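Local coordinates for proximal thread matrix protein 1 (Mytilus galloprovincialis, PDB 4CN9), which probably binds collagen in the matrix of the mussel byssus, using von Willebrand factor type A domains, and binds zinc ions, at residues L275-N278 and F279-D282; K428-E431 and D432-L436; T420-F423 and D424-S427; A411-E414 and E415-F418. One frame throughout, in Å; residues are numbered along the deposited sequence.

Interaction 1: L275-N278 and F279-D282; sequences LMKN and FMKD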
# COMPACT_ATOMS: atom_id res chain seq x y z
N LEU A 275 -25.49 -14.57 1.79
CA LEU A 275 -24.32 -14.79 0.95
C LEU A 275 -23.14 -13.94 1.47
O LEU A 275 -22.00 -14.40 1.55
CB LEU A 275 -24.62 -14.47 -0.51
CG LEU A 275 -25.47 -15.51 -1.27
CD1 LEU A 275 -25.86 -14.98 -2.64
CD2 LEU A 275 -24.72 -16.83 -1.42
N MET A 276 -23.44 -12.71 1.87
CA MET A 276 -22.44 -11.83 2.43
C MET A 276 -21.91 -12.35 3.77
O MET A 276 -20.70 -12.35 4.02
CB MET A 276 -23.02 -10.41 2.58
CG MET A 276 -22.01 -9.36 3.02
SD MET A 276 -22.79 -7.72 3.23
CE MET A 276 -23.98 -8.10 4.49
N LYS A 277 -22.80 -12.83 4.63
CA LYS A 277 -22.36 -13.44 5.88
C LYS A 277 -21.46 -14.66 5.64
O LYS A 277 -20.44 -14.83 6.31
CB LYS A 277 -23.56 -13.84 6.74
CG LYS A 277 -24.33 -12.68 7.31
CD LYS A 277 -25.61 -13.19 7.96
CE LYS A 277 -26.23 -12.16 8.86
NZ LYS A 277 -27.55 -12.65 9.39
N ASN A 278 -21.83 -15.51 4.68
CA ASN A 278 -21.03 -16.69 4.39
C ASN A 278 -19.64 -16.29 3.92
O ASN A 278 -18.66 -16.95 4.24
CB ASN A 278 -21.70 -17.57 3.34
CG ASN A 278 -22.96 -18.27 3.85
OD1 ASN A 278 -23.28 -18.22 5.05
ND2 ASN A 278 -23.66 -18.95 2.95
N PHE A 279 -19.55 -15.21 3.16
CA PHE A 279 -18.26 -14.71 2.69
C PHE A 279 -17.37 -14.36 3.89
O PHE A 279 -16.23 -14.78 3.97
CB PHE A 279 -18.50 -13.51 1.76
CG PHE A 279 -17.26 -12.80 1.29
CD1 PHE A 279 -16.47 -13.34 0.29
CD2 PHE A 279 -16.93 -11.56 1.79
CE1 PHE A 279 -15.36 -12.67 -0.17
CE2 PHE A 279 -15.81 -10.88 1.32
CZ PHE A 279 -15.04 -11.43 0.34
N MET A 280 -17.92 -13.63 4.85
CA MET A 280 -17.16 -13.26 6.04
C MET A 280 -16.79 -14.46 6.91
O MET A 280 -15.66 -14.55 7.41
CB MET A 280 -17.94 -12.21 6.83
CG MET A 280 -18.08 -10.93 6.04
SD MET A 280 -18.96 -9.62 6.88
CE MET A 280 -20.57 -10.40 7.12
N LYS A 281 -17.73 -15.38 7.09
CA LYS A 281 -17.44 -16.62 7.82
C LYS A 281 -16.34 -17.45 7.14
O LYS A 281 -15.50 -18.03 7.82
CB LYS A 281 -18.73 -17.44 7.98
CG LYS A 281 -19.67 -16.84 8.99
CD LYS A 281 -21.13 -17.18 8.71
CE LYS A 281 -21.33 -18.65 8.53
NZ LYS A 281 -22.71 -19.02 8.12
N ASP A 282 -16.35 -17.50 5.81
CA ASP A 282 -15.31 -18.22 5.08
C ASP A 282 -13.93 -17.60 5.30
O ASP A 282 -12.93 -18.31 5.43
CB ASP A 282 -15.62 -18.30 3.58
CG ASP A 282 -16.78 -19.26 3.27
OD1 ASP A 282 -17.21 -19.99 4.18
OD2 ASP A 282 -17.27 -19.27 2.12

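Interaction 2: K428-E431 and D432-L436; sequences KIME and DVVKL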
# COMPACT_ATOMS: atom_id res chain seq x y z
N LYS A 428 -15.64 -15.28 -6.23
CA LYS A 428 -14.63 -14.91 -7.23
C LYS A 428 -13.49 -14.04 -6.68
O LYS A 428 -12.41 -14.02 -7.25
CB LYS A 428 -15.32 -14.19 -8.40
CG LYS A 428 -14.47 -13.16 -9.14
CD LYS A 428 -15.24 -12.48 -10.30
CE LYS A 428 -16.02 -11.23 -9.86
NZ LYS A 428 -15.18 -10.00 -9.70
N ILE A 429 -13.71 -13.31 -5.58
CA ILE A 429 -12.68 -12.41 -5.05
C ILE A 429 -12.11 -12.91 -3.72
O ILE A 429 -11.20 -12.30 -3.16
CB ILE A 429 -13.21 -10.96 -4.83
CG1 ILE A 429 -14.22 -10.91 -3.69
CG2 ILE A 429 -13.79 -10.38 -6.11
CD1 ILE A 429 -14.74 -9.51 -3.39
N MET A 430 -12.64 -14.02 -3.23
CA MET A 430 -12.28 -14.57 -1.93
C MET A 430 -10.78 -14.75 -1.71
O MET A 430 -10.23 -14.32 -0.69
CB MET A 430 -12.98 -15.91 -1.76
CG MET A 430 -12.50 -16.72 -0.59
SD MET A 430 -13.30 -16.11 0.87
CE MET A 430 -14.99 -16.68 0.54
N GLU A 431 -10.10 -15.39 -2.66
CA GLU A 431 -8.68 -15.69 -2.47
C GLU A 431 -7.87 -14.41 -2.36
O GLU A 431 -7.00 -14.29 -1.51
CB GLU A 431 -8.13 -16.54 -3.62
CG GLU A 431 -8.64 -17.96 -3.65
CD GLU A 431 -8.58 -18.62 -2.30
OE1 GLU A 431 -7.48 -18.65 -1.69
OE2 GLU A 431 -9.63 -19.10 -1.83
N ASP A 432 -8.15 -13.46 -3.25
CA ASP A 432 -7.45 -12.19 -3.23
C ASP A 432 -7.73 -11.43 -1.95
O ASP A 432 -6.83 -10.81 -1.39
CB ASP A 432 -7.83 -11.35 -4.45
CG ASP A 432 -7.19 -11.85 -5.73
OD1 ASP A 432 -6.17 -12.55 -5.64
OD2 ASP A 432 -7.71 -11.53 -6.83
N VAL A 433 -8.96 -11.47 -1.46
CA VAL A 433 -9.28 -10.74 -0.23
C VAL A 433 -8.58 -11.37 0.97
O VAL A 433 -8.03 -10.66 1.80
CB VAL A 433 -10.80 -10.58 0.00
CG1 VAL A 433 -11.09 -10.05 1.40
CG2 VAL A 433 -11.38 -9.65 -1.06
N VAL A 434 -8.57 -12.70 1.05
CA VAL A 434 -7.86 -13.42 2.12
C VAL A 434 -6.37 -13.08 2.17
O VAL A 434 -5.81 -12.88 3.26
CB VAL A 434 -8.08 -14.96 2.00
CG1 VAL A 434 -7.14 -15.73 2.89
CG2 VAL A 434 -9.54 -15.31 2.33
N LYS A 435 -5.71 -13.01 1.01
CA LYS A 435 -4.29 -12.67 0.97
C LYS A 435 -4.04 -11.31 1.58
O LYS A 435 -3.02 -11.11 2.23
CB LYS A 435 -3.73 -12.66 -0.46
CG LYS A 435 -3.51 -14.03 -1.09
CD LYS A 435 -2.92 -13.86 -2.49
CE LYS A 435 -2.90 -15.17 -3.27
NZ LYS A 435 -2.39 -14.99 -4.67
N LEU A 436 -4.96 -10.37 1.37
CA LEU A 436 -4.84 -9.06 2.02
C LEU A 436 -5.21 -9.13 3.51
O LEU A 436 -4.53 -8.56 4.34
CB LEU A 436 -5.71 -8.03 1.29
CG LEU A 436 -5.39 -7.85 -0.20
CD1 LEU A 436 -6.31 -6.84 -0.85
CD2 LEU A 436 -3.94 -7.44 -0.39
O HOH W 1 -9.85 -14.04 -5.67

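Interaction 3: T420-F423 and D424-S427; sequences TSSF and DKLS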
# COMPACT_ATOMS: atom_id res chain seq x y z
N THR A 420 -17.95 -6.65 -7.54
CA THR A 420 -18.61 -7.79 -8.17
C THR A 420 -20.04 -7.39 -8.50
O THR A 420 -20.62 -6.55 -7.83
CB THR A 420 -18.62 -9.09 -7.27
OG1 THR A 420 -19.42 -8.90 -6.09
CG2 THR A 420 -17.21 -9.47 -6.83
N SER A 421 -20.62 -8.00 -9.52
CA SER A 421 -21.97 -7.64 -9.94
C SER A 421 -23.03 -8.20 -9.00
O SER A 421 -24.14 -7.68 -8.93
CB SER A 421 -22.22 -8.17 -11.36
OG SER A 421 -22.08 -9.57 -11.36
N SER A 422 -22.71 -9.28 -8.30
CA SER A 422 -23.69 -9.90 -7.43
C SER A 422 -23.03 -10.54 -6.23
O SER A 422 -21.82 -10.82 -6.24
CB SER A 422 -24.49 -10.98 -8.16
OG SER A 422 -23.72 -12.15 -8.33
N PHE A 423 -23.85 -10.80 -5.23
CA PHE A 423 -23.40 -11.44 -4.01
C PHE A 423 -22.97 -12.89 -4.25
O PHE A 423 -22.10 -13.40 -3.56
CB PHE A 423 -24.50 -11.34 -2.96
CG PHE A 423 -24.66 -9.95 -2.39
CD1 PHE A 423 -25.45 -9.01 -3.03
CD2 PHE A 423 -23.99 -9.58 -1.23
CE1 PHE A 423 -25.58 -7.72 -2.51
CE2 PHE A 423 -24.11 -8.31 -0.71
CZ PHE A 423 -24.91 -7.38 -1.34
N ASP A 424 -23.56 -13.54 -5.26
CA ASP A 424 -23.16 -14.89 -5.62
C ASP A 424 -21.71 -14.92 -6.11
O ASP A 424 -21.04 -15.94 -6.00
CB ASP A 424 -24.07 -15.43 -6.74
CG ASP A 424 -25.52 -15.60 -6.30
OD1 ASP A 424 -26.27 -14.60 -6.28
OD2 ASP A 424 -25.90 -16.74 -6.00
N LYS A 425 -21.23 -13.81 -6.65
CA LYS A 425 -19.88 -13.77 -7.21
C LYS A 425 -18.82 -13.32 -6.20
O LYS A 425 -17.67 -13.13 -6.56
CB LYS A 425 -19.85 -12.90 -8.47
CG LYS A 425 -20.88 -13.34 -9.52
CD LYS A 425 -20.40 -13.22 -10.96
CE LYS A 425 -19.91 -11.82 -11.29
NZ LYS A 425 -19.80 -11.58 -12.77
N LEU A 426 -19.20 -13.19 -4.92
CA LEU A 426 -18.21 -12.88 -3.89
C LEU A 426 -17.13 -13.96 -3.83
O LEU A 426 -15.99 -13.67 -3.52
CB LEU A 426 -18.85 -12.68 -2.51
CG LEU A 426 -19.44 -11.30 -2.24
CD1 LEU A 426 -20.24 -11.30 -0.95
CD2 LEU A 426 -18.34 -10.23 -2.19
N SER A 427 -17.49 -15.20 -4.18
CA SER A 427 -16.51 -16.29 -4.20
C SER A 427 -15.34 -15.99 -5.15
O SER A 427 -14.20 -16.39 -4.91
CB SER A 427 -17.21 -17.58 -4.64
OG SER A 427 -17.68 -17.46 -5.97

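Interaction 4: A411-E414 and E415-F418; sequences ASSE and EYVF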
# COMPACT_ATOMS: atom_id res chain seq x y z
N ALA A 411 -9.89 2.76 0.66
CA ALA A 411 -8.92 1.67 0.68
C ALA A 411 -7.50 2.18 0.82
O ALA A 411 -7.20 3.32 0.48
CB ALA A 411 -9.04 0.82 -0.56
N SER A 412 -6.62 1.31 1.31
CA SER A 412 -5.21 1.64 1.50
C SER A 412 -4.48 1.68 0.15
O SER A 412 -3.38 2.24 0.02
CB SER A 412 -4.53 0.62 2.43
OG SER A 412 -4.90 0.82 3.79
N SER A 413 -5.12 1.08 -0.85
CA SER A 413 -4.61 1.06 -2.19
C SER A 413 -5.72 0.66 -3.14
O SER A 413 -6.62 -0.09 -2.77
CB SER A 413 -3.45 0.06 -2.30
OG SER A 413 -3.06 -0.08 -3.64
N GLU A 414 -5.67 1.16 -4.37
CA GLU A 414 -6.63 0.74 -5.39
C GLU A 414 -6.49 -0.75 -5.71
O GLU A 414 -7.44 -1.38 -6.18
CB GLU A 414 -6.54 1.60 -6.66
CG GLU A 414 -7.66 1.32 -7.65
CD GLU A 414 -7.84 2.41 -8.71
OE1 GLU A 414 -7.28 3.52 -8.57
OE2 GLU A 414 -8.58 2.15 -9.69
N GLU A 415 -5.34 -1.33 -5.41
CA GLU A 415 -5.19 -2.77 -5.53
C GLU A 415 -6.03 -3.53 -4.50
O GLU A 415 -6.27 -4.74 -4.66
CB GLU A 415 -3.71 -3.16 -5.38
CG GLU A 415 -2.83 -2.58 -6.48
CD GLU A 415 -3.07 -3.26 -7.80
OE1 GLU A 415 -3.57 -4.41 -7.80
OE2 GLU A 415 -2.77 -2.65 -8.86
N TYR A 416 -6.47 -2.83 -3.45
CA TYR A 416 -7.24 -3.44 -2.37
C TYR A 416 -8.72 -3.12 -2.50
O TYR A 416 -9.48 -3.25 -1.53
CB TYR A 416 -6.76 -2.97 -0.99
CG TYR A 416 -5.27 -3.12 -0.69
CD1 TYR A 416 -4.41 -3.81 -1.54
CD2 TYR A 416 -4.73 -2.54 0.44
CE1 TYR A 416 -3.04 -3.92 -1.26
CE2 TYR A 416 -3.38 -2.64 0.74
CZ TYR A 416 -2.54 -3.33 -0.11
OH TYR A 416 -1.20 -3.39 0.20
N VAL A 417 -9.11 -2.70 -3.70
CA VAL A 417 -10.50 -2.43 -4.08
C VAL A 417 -11.05 -3.55 -4.96
O VAL A 417 -10.44 -3.93 -5.96
CB VAL A 417 -10.60 -1.10 -4.88
CG1 VAL A 417 -11.99 -0.93 -5.51
CG2 VAL A 417 -10.26 0.08 -4.01
N PHE A 418 -12.22 -4.06 -4.60
CA PHE A 418 -12.83 -5.17 -5.32
C PHE A 418 -14.28 -4.84 -5.60
O PHE A 418 -14.96 -4.22 -4.78
CB PHE A 418 -12.77 -6.44 -4.48
CG PHE A 418 -11.38 -6.89 -4.15
CD1 PHE A 418 -10.73 -6.39 -3.03
CD2 PHE A 418 -10.72 -7.78 -4.97
CE1 PHE A 418 -9.44 -6.80 -2.73
CE2 PHE A 418 -9.43 -8.19 -4.68
CZ PHE A 418 -8.79 -7.70 -3.56

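Interaction 1: L275-N278 and F279-D282
About two turns of helix 272-285 meet here, the crossover helix of the beta-alpha-beta unit formed with strands 253-260 and 295-302 in the second von Willebrand factor type A domain. Phe279 N donates to Leu275 O, Met280 N to Met276 O, Lys281 N to Lys277 O and Asp282 N to Asn278 O, the last at 2.8 Å.

On the outer side Asn278 and Lys281 run nearly parallel. Lys281 NZ donates to Asn278 OD1 at 3.2 Å, tilted 28° from the amide plane; the bend of the lysine chain at chi3 (52°) folds the amine back to that oxygen. Both groups have a further partner: Lys281 NZ forms a salt bridge with Asp326, and Gln274 donates to Asn278 OD1. Lys277 sends its amine to the backbone oxygens of Asp326 and Val328.

The inner side is apolar. Met280 CE lies 4.5 Å from Met276 CG, and both methionines reach Phe259 of the central strand. Phe279 has CG anti to its N (chi1 175°), which sends the ring to Leu426 and Met430.

Such an amphipathic helix, laid against a mainly parallel sheet, is the usual build of the Rossmann-like vWA fold.

Interaction 2: K428-E431 and D432-L436
The flat groups here are peptide planes: the carbonyls of Ile429, Met430 and Glu431 receive the N-H groups of Val433, Val434 and Lys435. Lys435 N stands 23° out of the plane of the Glu431 carbonyl, at 3.1 Å from its O, whereas Val433 N reaches Ile429 O nearly along the C=O axis. Val434 N approaches Met430 O almost as directly, at 2.9 Å. These bonds build the first turns of helix 430-437, which follows the edge strand 417-420 of the second von Willebrand factor type A domain.

Ile429 and Val433 share a direction on the buried side, and both reach Ile396 of the sheet. Ile429 has CG1 between its N and carbonyl carbon (chi1 69°), and from there CG1 comes within 4.1 Å of Val433 CG2. Met430 takes another direction: its chain bends at chi2 and chi3, and SD lies across the Val434 branch, 4.1 Å from CG2. The methionine also packs on Ile283 of helix 272-285.

Glu431 and Lys435 follow each other on the exposed side, but their charged atoms stay 6.9 Å apart, OE1 to NZ; the glutamate makes a salt bridge with Arg286 instead. Near the start of the turn a water bridges the backbone, donating to Lys428 O at 3.0 Å and accepting from Asp432 N at 3.0 Å.

Interaction 3: T420-F423 and D424-S427
Ser422 has its OG between the backbone N and the carbonyl carbon (chi1 76°), while Lys425 puts CG beside its own N (chi1 -54°), and together these turns lay the lysine chain against the serine hydroxyl. Lys425 CG lies 3.3 Å from Ser422 OG. Further bends at chi2 and chi3 carry the chain on past Ser421, whose OG is 3.1 Å from Lys425 CE.

The backbone of Lys425 binds the same serine. Its N donates to Ser422 O at 3.1 Å, and a weak second bond runs from it to Ser422 OG. Ser422 O is gripped twice: Thr420 OG1 also donates to it, at 3.1 Å, from the opposite face of the carbonyl plane.

The segment joins edge strand 417-420 to helix 430-437 in the second vWA domain, and its beta turns, 422-425 and 423-426, overlap. The second is closed by Leu426 N to Phe423 O, 3.2 Å long, with the donor above the carbonyl plane. Across that turn the side chains of Phe423 and Leu426 head the same way, the leucine CD1 approaching the ring obliquely, 4.1 Å from Phe423 CD2. Both pack on Val398 of the neighbouring strand, and Phe423 continues onto Leu275 of helix 272-285.

Interaction 4: A411-E414 and E415-F418
Hydrogen bonds set the shape of this link, in which Ser413 meets Glu415 and Tyr416 between helix 404-410 and edge strand 417-420 of the second vWA domain. Ser413 OG accepts from Glu415 N at 3.1 Å, which makes an ST turn; with OG anti to the serine's own N (chi1 173°), the hydroxyl oxygen faces that N-H. Tyr416 N donates to Ser413 O at 2.8 Å, closing a beta turn on the same residue. Val417 N then binds Glu414 O at 3.3 Å in an overlapping turn that hands the chain to the strand.

The aromatic contact is a CH-pi interaction. Ser413 CB sits over one face of the Tyr416 ring, 3.8 Å from its centroid and only 4° off the normal, while Ser412 CB approaches the ring obliquely. Leu436 of the final helix and Val392 of the neighbouring strand also touch the tyrosine.

Polar ends go to other parts of the chain: Ser412 OG bonds with Ile393 N, Glu414 with Gln213, and Glu415 with His188. The last two join this turn to the first vWA domain.

In the apolar packing the methyl of Ala411, just past the helix, touches Val417 CG2 at 3.7 Å.

All four contacts are local turns of the second vWA domain. Interactions 1 and 2 are helical and bonded mainly from residue i+4 back to i, whereas interactions 3 and 4 are chains of tighter turns in which serine oxygens take part. Interactions 4, 3 and 2 follow in that order, entering strand 417-420, leaving it and starting the last helix. Phe279 of interaction 1 brings three of them together, its ring meeting Ile429, Met430 and the backbone of Leu426. Interaction 4 does not touch interaction 1, but its Phe418 and Tyr416 pack on interaction 2. Its touching residues include none exposed, and its serines are buried; interactions 2 and 3 mix buried and exposed equally.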